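Local coordinates for orotidine 5'-phosphate decarboxylase (Pyrococcus horikoshii, PDB 2CZD), which probably catalyses the decarboxylation of orotidine 5'-monophosphate to UMP, the last step of de novo UMP biosynthesis, at residues L58-I63 with D80-H85. Residues are numbered along the deposited sequence; the frame is centred on the assembly and turned at random.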
loop_
_atom_site.group_PDB
_atom_site.type_symbol
_atom_site.label_atom_id
_atom_site.label_comp_id
_atom_site.label_asym_id
_atom_site.label_seq_id
_atom_site.Cartn_x
_atom_site.Cartn_y
_atom_site.Cartn_z
ATOM N N LEU B 58 -4.114 -5.265 2.360
ATOM C CA LEU B 58 -2.935 -4.430 2.097
ATOM C C LEU B 58 -3.185 -3.290 1.116
ATOM O O LEU B 58 -2.462 -2.291 1.147
ATOM C CB LEU B 58 -1.798 -5.293 1.561
ATOM C CG LEU B 58 -1.531 -6.578 2.344
ATOM C CD1 LEU B 58 -0.313 -7.287 1.731
ATOM C CD2 LEU B 58 -1.290 -6.258 3.810
ATOM N N LYS B 59 -4.212 -3.430 0.274
ATOM C CA LYS B 59 -4.533 -2.440 -0.771
ATOM C C LYS B 59 -3.256 -2.144 -1.546
ATOM O O LYS B 59 -2.839 -0.987 -1.709
ATOM C CB LYS B 59 -5.135 -1.166 -0.176
ATOM C CG LYS B 59 -6.494 -1.418 0.474
ATOM C CD LYS B 59 -7.243 -0.120 0.794
ATOM C CE LYS B 59 -8.585 -0.364 1.509
ATOM N NZ LYS B 59 -8.406 -0.984 2.869
ATOM N N LEU B 60 -2.641 -3.221 -2.033
ATOM C CA LEU B 60 -1.380 -3.088 -2.769
ATOM C C LEU B 60 -1.552 -2.163 -3.966
ATOM O O LEU B 60 -2.532 -2.265 -4.725
ATOM C CB LEU B 60 -0.844 -4.446 -3.221
ATOM C CG LEU B 60 -0.403 -5.393 -2.086
ATOM C CD1 LEU B 60 0.180 -6.670 -2.729
ATOM C CD2 LEU B 60 0.599 -4.711 -1.139
ATOM N N ALA B 61 -0.575 -1.274 -4.122
ATOM C CA ALA B 61 -0.612 -0.253 -5.168
ATOM C C ALA B 61 0.804 0.052 -5.665
ATOM O O ALA B 61 1.154 1.197 -5.972
ATOM C CB ALA B 61 -1.253 1.012 -4.589
ATOM N N ASP B 62 1.637 -0.970 -5.721
ATOM C CA ASP B 62 2.997 -0.748 -6.184
ATOM C C ASP B 62 3.201 -1.253 -7.618
ATOM O O ASP B 62 2.245 -1.694 -8.299
ATOM C CB ASP B 62 3.980 -1.450 -5.231
ATOM C CG ASP B 62 5.228 -0.620 -4.973
ATOM O OD1 ASP B 62 5.916 -0.264 -5.947
ATOM O OD2 ASP B 62 5.528 -0.323 -3.801
ATOM N N ILE B 63 4.447 -1.164 -8.093
ATOM C CA ILE B 63 4.769 -1.663 -9.422
ATOM C C ILE B 63 4.608 -3.190 -9.400
ATOM O O ILE B 63 4.683 -3.834 -8.339
ATOM C CB ILE B 63 6.200 -1.268 -9.852
ATOM C CG1 ILE B 63 7.245 -1.981 -9.002
ATOM C CG2 ILE B 63 6.360 0.229 -9.705
ATOM C CD1 ILE B 63 8.690 -1.653 -9.441
ATOM N N ASP B 80 -4.824 -16.152 2.605
ATOM C CA ASP B 80 -5.598 -16.818 1.574
ATOM C C ASP B 80 -6.026 -15.834 0.495
ATOM O O ASP B 80 -6.267 -16.231 -0.640
ATOM C CB ASP B 80 -6.828 -17.485 2.186
ATOM C CG ASP B 80 -6.454 -18.609 3.104
ATOM O OD1 ASP B 80 -6.039 -19.684 2.599
ATOM O OD2 ASP B 80 -6.558 -18.404 4.325
ATOM N N TYR B 81 -6.137 -14.553 0.855
ATOM C CA TYR B 81 -6.536 -13.521 -0.110
ATOM C C TYR B 81 -5.776 -12.247 0.172
ATOM O O TYR B 81 -5.477 -11.942 1.321
ATOM C CB TYR B 81 -8.032 -13.152 -0.013
ATOM C CG TYR B 81 -8.980 -14.315 -0.009
ATOM C CD1 TYR B 81 -9.272 -14.981 1.182
ATOM C CD2 TYR B 81 -9.551 -14.779 -1.191
ATOM C CE1 TYR B 81 -10.118 -16.092 1.192
ATOM C CE2 TYR B 81 -10.402 -15.899 -1.192
ATOM C CZ TYR B 81 -10.668 -16.543 0.006
ATOM O OH TYR B 81 -11.448 -17.681 0.001
ATOM N N VAL B 82 -5.480 -11.485 -0.880
ATOM C CA VAL B 82 -4.821 -10.203 -0.693
ATOM C C VAL B 82 -5.681 -9.157 -1.382
ATOM O O VAL B 82 -6.116 -9.364 -2.525
ATOM C CB VAL B 82 -3.400 -10.179 -1.347
ATOM C CG1 VAL B 82 -2.867 -8.756 -1.383
ATOM C CG2 VAL B 82 -2.435 -11.064 -0.548
ATOM N N ILE B 83 -5.957 -8.057 -0.673
ATOM C CA ILE B 83 -6.713 -6.943 -1.261
ATOM C C ILE B 83 -5.741 -6.057 -2.046
ATOM O O ILE B 83 -4.710 -5.615 -1.521
ATOM C CB ILE B 83 -7.437 -6.131 -0.172
ATOM C CG1 ILE B 83 -8.495 -7.032 0.466
ATOM C CG2 ILE B 83 -8.109 -4.863 -0.770
ATOM C CD1 ILE B 83 -9.292 -6.393 1.631
ATOM N N VAL B 84 -6.084 -5.792 -3.305
ATOM C CA VAL B 84 -5.237 -5.003 -4.188
ATOM C C VAL B 84 -6.035 -3.903 -4.859
ATOM O O VAL B 84 -7.239 -4.056 -5.113
ATOM C CB VAL B 84 -4.621 -5.901 -5.294
ATOM C CG1 VAL B 84 -3.813 -7.013 -4.673
ATOM C CG2 VAL B 84 -5.740 -6.467 -6.171
ATOM N N HIS B 85 -5.385 -2.776 -5.119
ATOM C CA HIS B 85 -6.061 -1.680 -5.826
ATOM C C HIS B 85 -6.127 -2.012 -7.311
ATOM O O HIS B 85 -5.332 -2.806 -7.823
ATOM C CB HIS B 85 -5.276 -0.370 -5.695
ATOM C CG HIS B 85 -5.718 0.493 -4.555
ATOM N ND1 HIS B 85 -6.934 1.141 -4.540
ATOM C CD2 HIS B 85 -5.093 0.828 -3.395
ATOM C CE1 HIS B 85 -7.042 1.839 -3.423
ATOM N NE2 HIS B 85 -5.937 1.666 -2.708
#
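His-85 N gives its proton to Leu-60 O at 2.9 Å, in a nearly straight bond with an N-H...O angle of 165°. Two residues earlier on strand 81-85, Ile-83 O takes the backbone N-H of Leu-60, with 3.2 Å from Leu-60 N to Ile-83 O, so that Leu-60 serves both bonds. These two bonds bracket Val-84, which pairs in parallel with Leu-60.

The side chains sort onto two faces. On the helix side, Leu-60 CD1 meets Val-82 CG1 at 3.9 Å, while Leu-60 CB lies by Val-84 CG1; Ile-70 of helix 64-76 packs on Leu-60. On the barrel's inner side, Lys-59 and Ile-83 run side by side, CG of the lysine 4.0 Å from CG2 of the isoleucine. With CG1 of Ile-83 beside the backbone N (chi1 -65°), the CG2 branch falls next to the lysine's aliphatic stem. That stem carries NZ on to salt bridges with Asp-57 and with Asp-62 of the second subunit.

The imidazole of His-85 turns its CD2 edge to Lys-59 O, 3.3 Å away and near the ring plane. Lys-59 CB sits 3.8 Å from the same CD2, and NE2 is hydrogen-bonded to Ala-61 O of the second subunit, tying His-85 to the dimer interface.

Strand 53-60, helix 64-76 and strand 81-85 form one beta-alpha-beta unit of the TIM barrel, whose C-terminal strand ends bear the active site, here with Lys-59 as proton donor.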